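Local atomic coordinates of glycerophosphoryl diester phosphodiesterase (Parabacteroides distasonis, PDB entry 3MZ2), a protein that probably hydrolyses glycerophosphodiesters to glycerol 3-phosphate and an alcohol, and folds as a TIM barrel. Residues Val160-His165 with Arg171-Lys176; Phe182-Lys187 with Gln193-Asn198; Ile200-Ile205 with Arg227-Met232. All blocks are in the same frame, centred on the assembly; numbering follows the deposited sequence.

Overall arrangement
The three contacts lie next to one another along consecutive parts of a TIM barrel. Interactions 1 and 2 repeat one plan: a strand is covered by the helix that follows it, and an aromatic residue of the helix reaches the sheet. Their strands, 160-164 and 182-185, are neighbours, and the centres of the two contacts lie about 11 Å apart. Interaction 1 is buried and wholly apolar; interaction 2 is buried too but adds a hydroxyl-to-carbonyl bond. Interaction 3 joins the loops leading into strands 205-210 and 231-234, is only partly buried, and brings in waters, an arginine and a sulfate. The Glu196-Arg227 salt bridge ties it to interaction 2.

Interaction 1: residues Val160-His165 with Arg171-Lys176; sequences VMITVH and RFFYEK
Phe173 lays one face of its ring against Ile162, and this pair makes most of the contact between strand 160-164 and helix 167-176. Two branches of the isoleucine share the ring. CG2 of Ile162 sits over the face, 3.9 Å from the ring centroid of Phe173 and 17° off its normal, a CH-pi contact displaced toward the CE2-CZ rim. CD1, at the end of the other branch, reaches the CD1-CE1 side of the ring, 3.6 Å from CD1 of Phe173. The isoleucine torsions explain the division: chi1 of -56° sets CG2 anti to the backbone N and CG1 beside it, and a nearly extended chi2 (161°) carries CD1 on to the other part of the ring.

Val164, two residues on and on the same side of the strand, adds a smaller touch: its CG1 lies 4.0 Å from CD2 of Phe173, approaching obliquely while the two side chains run past each other in opposite directions. On the ring face opposite Ile162 stands Phe172, the residue before it in the same helix, whose CD2 is over the ring centre. Phe173 is thus held between its own helix and the strand, and Phe182 of strand 182-185 also touches it. No hydrogen bond crosses the contact; dispersion and the fit of buried apolar groups account for it. Away from the sheet, Arg171 NH1 bonds Glu175 OE2 one helical turn later at 3.1 Å, a salt bridge on the outer surface. The whole is the strand-to-helix half of a beta-alpha-beta unit, the layer between sheet and outer helices in a TIM barrel.

Interaction 2: residues Phe182-Lys187 with Gln193-Asn198; sequences FEAFVK and QDYEDN
Tyr195 reaches from helix 189-197 to strand 182-185 and ends with its hydroxyl beside the backbone of Phe185. Ahead of it in the helix, Gln193 faces outward, where its NE2 bonds OD1 of Asp197 at 2.9 Å, the oxygen being met from above the carboxylate plane. Asp194 follows, its OD2 taking the backbone N-H of Gly167 and so linking this helix to the start of helix 167-176.

Tyr195 itself carries the contact. Its CG lies beside the backbone N and anti to the carbonyl carbon (chi1 -65°), a setting that sends the ring toward the strand. Tyr195 OH donates to the carbonyl O of Phe185 over 2.8 Å, tilted 29° from the carbonyl plane, with a C=O...donor angle of 129°. This oxygen lies near the plane of the tyrosine ring, at its edge, so the buried hydroxyl has a polar partner at the end of the strand. Two apolar groups approach the ring obliquely: CB of Ala184, 3.7 Å from Tyr195 CZ, and CG2 of Val186, 3.8 Å from Tyr195 CE2. The helix and strand belong to the beta-alpha-beta unit that runs on into strand 205-210, one of the repeating crossovers of the TIM barrel.

Further along, Glu196 turns toward the loop before strand 205-210. Asn198, the first residue past the helix, turns its amide back: ND2 bonds Asp194 O at 3.1 Å, while its backbone N reaches that same oxygen from the opposite face of the carbonyl plane.

Interaction 3: residues Ile200-Ile205 with Arg227-Met232; sequences IPWSHI and RGVMCM. With SO4 (sulfate ion), chain D.
The chain from Ile200 to Ile205 turns through a short 3-10 segment at Trp202-Ser203 and passes the other segment closest at Trp202 and Val229, whose CA atoms are 6.6 Å apart. Helix 215-226 ends here in a Schellman motif, with Gly228 at C-prime (phi 81°). No direct hydrogen bond joins the segments; water 1 sits between Trp202 O and Gly228 O, and water 2 links Ile205 O to Met230 N.

Arg227, extended from CG to NE, runs alongside Trp202. Its CD lies over the face of the five-membered ring of Trp202, 3.8 Å from the centroid, a CH-pi contact, while the guanidinium stands at 89° to the indole plane. NH1 and NH2 of Arg227 hold a sulfate, probably from the crystallisation liquor, in two nearly straight bonds; NH2 to O4 measures 2.7 Å, and NH1 also donates to Met223 O. Val229 CG2 meets CE3 of Trp202 at 3.6 Å, and its CG1 faces Ile205.

OE2 of Glu196 accepts a hydrogen bond from Trp202 NE1 and forms a salt bridge with Arg227 NE. Leu224 packs on Trp202 and Val229; the contact lies between helices 189-197 and 215-226, at the entry to strands 205-210 and 231-234.

Interaction 1: residues Val160-His165 with Arg171-Lys176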
loop_
_atom_site.group_PDB
_atom_site.type_symbol
_atom_site.label_atom_id
_atom_site.label_comp_id
_atom_site.label_asym_id
_atom_site.label_seq_id
_atom_site.Cartn_x
_atom_site.Cartn_y
_atom_site.Cartn_z
ATOM N N VAL A 160 16.657 -9.825 -8.904
ATOM C CA VAL A 160 15.640 -8.843 -8.470
ATOM C C VAL A 160 14.359 -9.622 -8.195
ATOM O O VAL A 160 13.727 -10.137 -9.127
ATOM C CB VAL A 160 15.414 -7.742 -9.524
ATOM C CG1 VAL A 160 14.402 -6.658 -8.995
ATOM C CG2 VAL A 160 16.721 -7.101 -9.986
HETATM N N MSE A 161 14.000 -9.748 -6.918
HETATM C CA MSE A 161 12.815 -10.494 -6.470
HETATM C C MSE A 161 11.676 -9.525 -6.237
HETATM O O MSE A 161 11.924 -8.318 -6.039
HETATM C CB MSE A 161 13.079 -11.258 -5.157
HETATM C CG MSE A 161 14.060 -12.354 -5.341
HETATM SE SE MSE A 161 14.777 -13.029 -3.652
HETATM C CE MSE A 161 13.138 -13.656 -2.771
ATOM N N ILE A 162 10.464 -10.054 -6.197
ATOM C CA ILE A 162 9.256 -9.213 -6.028
ATOM C C ILE A 162 8.541 -9.609 -4.737
ATOM O O ILE A 162 8.285 -10.772 -4.518
ATOM C CB ILE A 162 8.297 -9.388 -7.222
ATOM C CG1 ILE A 162 9.030 -9.071 -8.541
ATOM C CG2 ILE A 162 7.046 -8.468 -7.057
ATOM C CD1 ILE A 162 8.324 -9.645 -9.815
ATOM N N THR A 163 8.230 -8.624 -3.897
ATOM C CA THR A 163 7.463 -8.862 -2.690
ATOM C C THR A 163 6.005 -8.901 -3.080
ATOM O O THR A 163 5.519 -8.005 -3.771
ATOM C CB THR A 163 7.677 -7.758 -1.632
ATOM O OG1 THR A 163 9.054 -7.711 -1.300
ATOM C CG2 THR A 163 6.850 -8.106 -0.346
ATOM N N VAL A 164 5.321 -9.954 -2.621
ATOM C CA VAL A 164 3.886 -10.146 -2.885
ATOM C C VAL A 164 3.196 -10.447 -1.576
ATOM O O VAL A 164 3.776 -11.146 -0.698
ATOM C CB VAL A 164 3.631 -11.296 -3.901
ATOM C CG1 VAL A 164 4.160 -10.885 -5.317
ATOM C CG2 VAL A 164 4.217 -12.634 -3.447
ATOM N N HIS A 165 2.007 -9.867 -1.425
ATOM C CA HIS A 165 1.282 -9.975 -0.173
ATOM C C HIS A 165 0.280 -11.140 -0.135
ATOM O O HIS A 165 -0.204 -11.507 0.927
ATOM C CB HIS A 165 0.589 -8.662 0.164
ATOM C CG HIS A 165 1.526 -7.527 0.400
ATOM N ND1 HIS A 165 1.219 -6.227 0.049
ATOM C CD2 HIS A 165 2.784 -7.495 0.900
ATOM C CE1 HIS A 165 2.237 -5.442 0.368
ATOM N NE2 HIS A 165 3.195 -6.187 0.891
ATOM N N ARG A 171 0.247 -14.552 -8.521
ATOM C CA ARG A 171 -0.174 -15.149 -9.781
ATOM C C ARG A 171 -0.119 -14.134 -10.935
ATOM O O ARG A 171 0.275 -14.477 -12.045
ATOM C CB ARG A 171 -1.559 -15.761 -9.640
ATOM C CG ARG A 171 -2.089 -16.408 -10.914
ATOM C CD ARG A 171 -3.105 -17.459 -10.558
ATOM N NE ARG A 171 -4.400 -16.861 -10.254
ATOM C CZ ARG A 171 -5.298 -16.514 -11.192
ATOM N NH1 ARG A 171 -5.032 -16.692 -12.486
ATOM N NH2 ARG A 171 -6.471 -15.995 -10.851
ATOM N N PHE A 172 -0.516 -12.888 -10.692
ATOM C CA PHE A 172 -0.356 -11.856 -11.697
ATOM C C PHE A 172 1.073 -11.874 -12.248
ATOM O O PHE A 172 1.297 -11.956 -13.474
ATOM C CB PHE A 172 -0.603 -10.456 -11.124
ATOM C CG PHE A 172 -0.222 -9.360 -12.086
ATOM C CD1 PHE A 172 -1.084 -8.994 -13.132
ATOM C CD2 PHE A 172 1.023 -8.726 -11.991
ATOM C CE1 PHE A 172 -0.713 -8.012 -14.037
ATOM C CE2 PHE A 172 1.389 -7.756 -12.901
ATOM C CZ PHE A 172 0.511 -7.388 -13.912
ATOM N N PHE A 173 2.060 -11.795 -11.340
ATOM C CA PHE A 173 3.448 -11.756 -11.766
ATOM C C PHE A 173 3.901 -13.075 -12.382
ATOM O O PHE A 173 4.592 -13.076 -13.417
ATOM C CB PHE A 173 4.373 -11.416 -10.596
ATOM C CG PHE A 173 4.326 -9.988 -10.197
ATOM C CD1 PHE A 173 4.936 -9.019 -10.986
ATOM C CD2 PHE A 173 3.654 -9.593 -9.042
ATOM C CE1 PHE A 173 4.915 -7.660 -10.590
ATOM C CE2 PHE A 173 3.646 -8.228 -8.657
ATOM C CZ PHE A 173 4.267 -7.289 -9.442
ATOM N N TYR A 174 3.534 -14.203 -11.748
ATOM C CA TYR A 174 4.054 -15.512 -12.173
ATOM C C TYR A 174 3.564 -15.892 -13.611
ATOM O O TYR A 174 4.328 -16.427 -14.402
ATOM C CB TYR A 174 3.685 -16.584 -11.139
ATOM C CG TYR A 174 4.155 -17.942 -11.544
ATOM C CD1 TYR A 174 5.476 -18.301 -11.459
ATOM C CD2 TYR A 174 3.258 -18.869 -12.084
ATOM C CE1 TYR A 174 5.904 -19.581 -11.880
ATOM C CE2 TYR A 174 3.697 -20.108 -12.500
ATOM C CZ TYR A 174 4.994 -20.451 -12.391
ATOM O OH TYR A 174 5.421 -21.676 -12.852
ATOM N N GLU A 175 2.320 -15.567 -13.916
ATOM C CA GLU A 175 1.721 -15.805 -15.226
ATOM C C GLU A 175 2.408 -14.914 -16.263
ATOM O O GLU A 175 2.586 -15.356 -17.395
ATOM C CB GLU A 175 0.193 -15.624 -15.185
ATOM C CG GLU A 175 -0.458 -16.761 -14.352
ATOM C CD GLU A 175 -1.957 -16.850 -14.414
ATOM O OE1 GLU A 175 -2.568 -15.905 -14.940
ATOM O OE2 GLU A 175 -2.497 -17.889 -13.899
ATOM N N LYS A 176 2.842 -13.705 -15.879
ATOM C CA LYS A 176 3.557 -12.822 -16.818
ATOM C C LYS A 176 4.976 -13.291 -17.076
ATOM O O LYS A 176 5.500 -13.160 -18.182
ATOM C CB LYS A 176 3.630 -11.391 -16.296
ATOM C CG LYS A 176 2.369 -10.613 -16.492
ATOM C CD LYS A 176 2.592 -9.145 -16.281
#

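Interaction 2: residues Phe182-Lys187 with Gln193-Asn198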
loop_
_atom_site.group_PDB
_atom_site.type_symbol
_atom_site.label_atom_id
_atom_site.label_comp_id
_atom_site.label_asym_id
_atom_site.label_seq_id
_atom_site.Cartn_x
_atom_site.Cartn_y
_atom_site.Cartn_z
ATOM N N PHE A 182 9.893 -14.823 -5.688
ATOM C CA PHE A 182 9.098 -14.004 -4.802
ATOM C C PHE A 182 9.564 -14.009 -3.354
ATOM O O PHE A 182 9.986 -15.069 -2.837
ATOM C CB PHE A 182 7.647 -14.494 -4.841
ATOM C CG PHE A 182 7.045 -14.383 -6.197
ATOM C CD1 PHE A 182 6.799 -13.138 -6.746
ATOM C CD2 PHE A 182 6.771 -15.515 -6.933
ATOM C CE1 PHE A 182 6.278 -13.025 -8.020
ATOM C CE2 PHE A 182 6.259 -15.428 -8.235
ATOM C CZ PHE A 182 5.968 -14.197 -8.764
ATOM N N GLU A 183 9.393 -12.848 -2.706
ATOM C CA GLU A 183 9.263 -12.812 -1.243
ATOM C C GLU A 183 7.741 -12.743 -0.981
ATOM O O GLU A 183 7.105 -11.786 -1.338
ATOM C CB GLU A 183 9.968 -11.601 -0.625
ATOM C CG GLU A 183 9.705 -11.555 0.872
ATOM C CD GLU A 183 10.243 -10.345 1.555
ATOM O OE1 GLU A 183 11.480 -10.123 1.472
ATOM O OE2 GLU A 183 9.421 -9.692 2.234
ATOM N N ALA A 184 7.180 -13.804 -0.451
ATOM C CA ALA A 184 5.735 -13.896 -0.223
ATOM C C ALA A 184 5.395 -13.752 1.250
ATOM O O ALA A 184 6.022 -14.359 2.078
ATOM C CB ALA A 184 5.218 -15.251 -0.758
ATOM N N PHE A 185 4.399 -12.926 1.587
ATOM C CA PHE A 185 3.868 -12.884 2.934
ATOM C C PHE A 185 3.134 -14.180 3.223
ATOM O O PHE A 185 2.148 -14.527 2.538
ATOM C CB PHE A 185 2.923 -11.691 3.101
ATOM C CG PHE A 185 3.621 -10.361 3.320
ATOM C CD1 PHE A 185 4.697 -10.005 2.532
ATOM C CD2 PHE A 185 3.153 -9.452 4.253
ATOM C CE1 PHE A 185 5.383 -8.817 2.752
ATOM C CE2 PHE A 185 3.818 -8.218 4.451
ATOM C CZ PHE A 185 4.930 -7.913 3.680
ATOM N N VAL A 186 3.585 -14.905 4.236
ATOM C CA VAL A 186 2.962 -16.187 4.572
ATOM C C VAL A 186 2.895 -16.281 6.072
ATOM O O VAL A 186 3.734 -16.906 6.689
ATOM C CB VAL A 186 3.716 -17.456 4.000
ATOM C CG1 VAL A 186 2.753 -18.641 4.040
ATOM C CG2 VAL A 186 4.225 -17.251 2.623
ATOM N N LYS A 187 1.895 -15.633 6.666
ATOM C CA LYS A 187 1.885 -15.480 8.127
ATOM C C LYS A 187 1.009 -16.506 8.852
ATOM O O LYS A 187 1.090 -16.638 10.066
ATOM C CB LYS A 187 1.423 -14.075 8.481
ATOM C CG LYS A 187 2.308 -12.988 7.905
ATOM C CD LYS A 187 1.717 -11.648 8.015
ATOM C CE LYS A 187 2.170 -10.868 9.187
ATOM N NZ LYS A 187 1.226 -9.714 9.424
ATOM N N GLN A 193 -2.271 -22.006 2.095
ATOM C CA GLN A 193 -3.268 -22.542 1.188
ATOM C C GLN A 193 -3.512 -21.612 -0.001
ATOM O O GLN A 193 -3.698 -22.072 -1.139
ATOM C CB GLN A 193 -4.609 -22.841 1.895
ATOM C CG GLN A 193 -5.653 -23.606 1.022
ATOM C CD GLN A 193 -5.265 -25.053 0.750
ATOM O OE1 GLN A 193 -4.921 -25.804 1.672
ATOM N NE2 GLN A 193 -5.334 -25.459 -0.513
ATOM N N ASP A 194 -3.574 -20.326 0.287
ATOM C CA ASP A 194 -3.742 -19.259 -0.732
ATOM C C ASP A 194 -2.711 -19.400 -1.880
ATOM O O ASP A 194 -3.070 -19.366 -3.075
ATOM C CB ASP A 194 -3.577 -17.879 -0.062
ATOM C CG ASP A 194 -3.811 -16.730 -1.000
ATOM O OD1 ASP A 194 -4.585 -16.892 -1.966
ATOM O OD2 ASP A 194 -3.238 -15.655 -0.754
ATOM N N TYR A 195 -1.424 -19.506 -1.549
ATOM C CA TYR A 195 -0.445 -19.634 -2.625
ATOM C C TYR A 195 -0.635 -20.906 -3.408
ATOM O O TYR A 195 -0.467 -20.910 -4.630
ATOM C CB TYR A 195 1.008 -19.511 -2.138
ATOM C CG TYR A 195 1.254 -18.139 -1.607
ATOM C CD1 TYR A 195 1.524 -17.084 -2.454
ATOM C CD2 TYR A 195 1.131 -17.900 -0.253
ATOM C CE1 TYR A 195 1.703 -15.808 -1.980
ATOM C CE2 TYR A 195 1.287 -16.607 0.266
ATOM C CZ TYR A 195 1.576 -15.559 -0.609
ATOM O OH TYR A 195 1.759 -14.263 -0.173
ATOM N N GLU A 196 -0.993 -21.996 -2.720
ATOM C CA GLU A 196 -1.214 -23.259 -3.395
ATOM C C GLU A 196 -2.415 -23.158 -4.313
ATOM O O GLU A 196 -2.357 -23.592 -5.449
ATOM C CB GLU A 196 -1.381 -24.427 -2.410
ATOM C CG GLU A 196 -0.108 -24.638 -1.686
ATOM C CD GLU A 196 -0.135 -25.737 -0.641
ATOM O OE1 GLU A 196 -1.236 -26.134 -0.201
ATOM O OE2 GLU A 196 0.975 -26.186 -0.265
ATOM N N ASP A 197 -3.479 -22.522 -3.845
ATOM C CA ASP A 197 -4.692 -22.383 -4.641
ATOM C C ASP A 197 -4.447 -21.520 -5.884
ATOM O O ASP A 197 -5.134 -21.706 -6.917
ATOM C CB ASP A 197 -5.807 -21.774 -3.803
ATOM C CG ASP A 197 -6.412 -22.775 -2.819
ATOM O OD1 ASP A 197 -6.082 -23.975 -2.896
ATOM O OD2 ASP A 197 -7.194 -22.365 -1.955
ATOM N N ASN A 198 -3.490 -20.602 -5.796
ATOM C CA ASN A 198 -3.111 -19.762 -6.932
ATOM C C ASN A 198 -1.990 -20.344 -7.785
ATOM O O ASN A 198 -1.484 -19.693 -8.687
ATOM C CB ASN A 198 -2.737 -18.343 -6.464
ATOM C CG ASN A 198 -3.970 -17.485 -6.239
ATOM O OD1 ASN A 198 -4.540 -17.003 -7.191
ATOM N ND2 ASN A 198 -4.439 -17.402 -5.002
#

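Interaction 3: residues Ile200-Ile205 with Arg227-Met232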
loop_
_atom_site.group_PDB
_atom_site.type_symbol
_atom_site.label_atom_id
_atom_site.label_comp_id
_atom_site.label_asym_id
_atom_site.label_seq_id
_atom_site.Cartn_x
_atom_site.Cartn_y
_atom_site.Cartn_z
ATOM N N ILE A 200 1.210 -21.060 -7.261
ATOM C CA ILE A 200 2.563 -20.515 -7.240
ATOM C C ILE A 200 3.525 -21.604 -6.781
ATOM O O ILE A 200 3.399 -22.092 -5.660
ATOM C CB ILE A 200 2.716 -19.318 -6.293
ATOM C CG1 ILE A 200 1.569 -18.340 -6.525
ATOM C CG2 ILE A 200 4.097 -18.637 -6.513
ATOM C CD1 ILE A 200 1.510 -17.760 -7.926
ATOM N N PRO A 201 4.519 -21.962 -7.613
ATOM C CA PRO A 201 5.456 -22.988 -7.149
ATOM C C PRO A 201 6.205 -22.584 -5.897
ATOM O O PRO A 201 6.703 -21.482 -5.825
ATOM C CB PRO A 201 6.437 -23.138 -8.320
ATOM C CG PRO A 201 5.765 -22.474 -9.487
ATOM C CD PRO A 201 4.865 -21.448 -8.951
ATOM N N TRP A 202 6.283 -23.473 -4.901
ATOM C CA TRP A 202 6.986 -23.151 -3.680
ATOM C C TRP A 202 8.493 -22.922 -3.985
ATOM O O TRP A 202 9.148 -22.190 -3.251
ATOM C CB TRP A 202 6.771 -24.257 -2.617
ATOM C CG TRP A 202 5.407 -24.261 -2.000
ATOM C CD1 TRP A 202 4.505 -25.298 -2.011
ATOM C CD2 TRP A 202 4.819 -23.228 -1.219
ATOM N NE1 TRP A 202 3.363 -24.935 -1.337
ATOM C CE2 TRP A 202 3.538 -23.683 -0.812
ATOM C CE3 TRP A 202 5.245 -21.946 -0.846
ATOM C CZ2 TRP A 202 2.663 -22.886 -0.054
ATOM C CZ3 TRP A 202 4.402 -21.138 -0.062
ATOM C CH2 TRP A 202 3.109 -21.623 0.311
ATOM N N SER A 203 8.999 -23.548 -5.038
ATOM C CA SER A 203 10.366 -23.322 -5.451
ATOM C C SER A 203 10.625 -21.862 -5.816
ATOM O O SER A 203 11.768 -21.429 -5.848
ATOM C CB SER A 203 10.740 -24.210 -6.624
ATOM O OG SER A 203 9.922 -23.990 -7.760
ATOM N N HIS A 204 9.574 -21.133 -6.167
ATOM C CA HIS A 204 9.718 -19.699 -6.466
ATOM C C HIS A 204 9.369 -18.737 -5.306
ATOM O O HIS A 204 9.243 -17.516 -5.526
ATOM C CB HIS A 204 8.852 -19.386 -7.684
ATOM C CG HIS A 204 9.434 -19.947 -8.938
ATOM N ND1 HIS A 204 9.868 -19.173 -9.985
ATOM C CD2 HIS A 204 9.682 -21.233 -9.287
ATOM C CE1 HIS A 204 10.356 -19.957 -10.936
ATOM N NE2 HIS A 204 10.226 -21.210 -10.552
ATOM N N ILE A 205 9.284 -19.291 -4.099
ATOM C CA ILE A 205 8.903 -18.581 -2.903
ATOM C C ILE A 205 9.974 -18.656 -1.788
ATOM O O ILE A 205 10.514 -19.722 -1.487
ATOM C CB ILE A 205 7.554 -19.041 -2.392
ATOM C CG1 ILE A 205 6.495 -18.592 -3.397
ATOM C CG2 ILE A 205 7.268 -18.451 -0.996
ATOM C CD1 ILE A 205 5.098 -19.017 -3.020
ATOM N N ARG A 227 7.761 -27.907 2.654
ATOM C CA ARG A 227 7.608 -27.514 1.246
ATOM C C ARG A 227 8.874 -26.938 0.615
ATOM O O ARG A 227 8.835 -26.468 -0.524
ATOM C CB ARG A 227 6.464 -26.515 1.124
ATOM C CG ARG A 227 5.098 -27.096 1.440
ATOM C CD ARG A 227 4.121 -25.990 1.928
ATOM N NE ARG A 227 2.752 -26.476 1.972
ATOM C CZ ARG A 227 2.257 -27.260 2.920
ATOM N NH1 ARG A 227 3.006 -27.674 3.938
ATOM N NH2 ARG A 227 0.994 -27.675 2.846
ATOM N N GLY A 228 9.994 -26.974 1.337
ATOM C CA GLY A 228 11.263 -26.461 0.813
ATOM C C GLY A 228 11.464 -24.961 0.888
ATOM O O GLY A 228 12.343 -24.397 0.216
ATOM N N VAL A 229 10.655 -24.312 1.726
ATOM C CA VAL A 229 10.611 -22.855 1.771
ATOM C C VAL A 229 11.357 -22.284 2.989
ATOM O O VAL A 229 11.080 -22.681 4.108
ATOM C CB VAL A 229 9.157 -22.372 1.754
ATOM C CG1 VAL A 229 8.985 -20.841 1.950
ATOM C CG2 VAL A 229 8.511 -22.796 0.421
HETATM N N MSE A 230 12.294 -21.371 2.749
HETATM C CA MSE A 230 12.966 -20.636 3.818
HETATM C C MSE A 230 12.087 -19.520 4.343
HETATM O O MSE A 230 11.365 -18.901 3.560
HETATM C CB MSE A 230 14.266 -20.026 3.330
HETATM C CG MSE A 230 15.249 -21.121 3.110
HETATM SE SE MSE A 230 16.975 -20.688 2.382
HETATM C CE MSE A 230 17.872 -20.052 3.994
ATOM N N CYS A 231 12.211 -19.262 5.642
ATOM C CA CYS A 231 11.339 -18.348 6.378
ATOM C C CYS A 231 12.108 -17.187 7.032
ATOM O O CYS A 231 13.174 -17.371 7.658
ATOM C CB CYS A 231 10.517 -19.161 7.421
ATOM S SG CYS A 231 9.477 -20.418 6.689
HETATM N N MSE A 232 11.515 -16.025 6.883
HETATM C CA MSE A 232 12.141 -14.780 7.294
HETATM C C MSE A 232 11.293 -14.087 8.339
HETATM O O MSE A 232 10.094 -13.889 8.147
HETATM C CB MSE A 232 12.269 -13.851 6.105
HETATM C CG MSE A 232 13.132 -12.628 6.392
HETATM SE SE MSE A 232 13.336 -11.602 4.779
HETATM C CE MSE A 232 11.841 -10.366 4.954
HETATM S S SO4 D . 0.512 -29.608 6.190
HETATM O O1 SO4 D . -0.175 -28.929 7.293
HETATM O O2 SO4 D . 1.968 -29.392 6.241
HETATM O O3 SO4 D . 0.252 -31.044 6.314
HETATM O O4 SO4 D . -0.032 -29.104 4.933
HETATM O O HOH W 1 11.638 -22.566 -1.968
HETATM O O HOH W 2 12.656 -20.140 0.205
#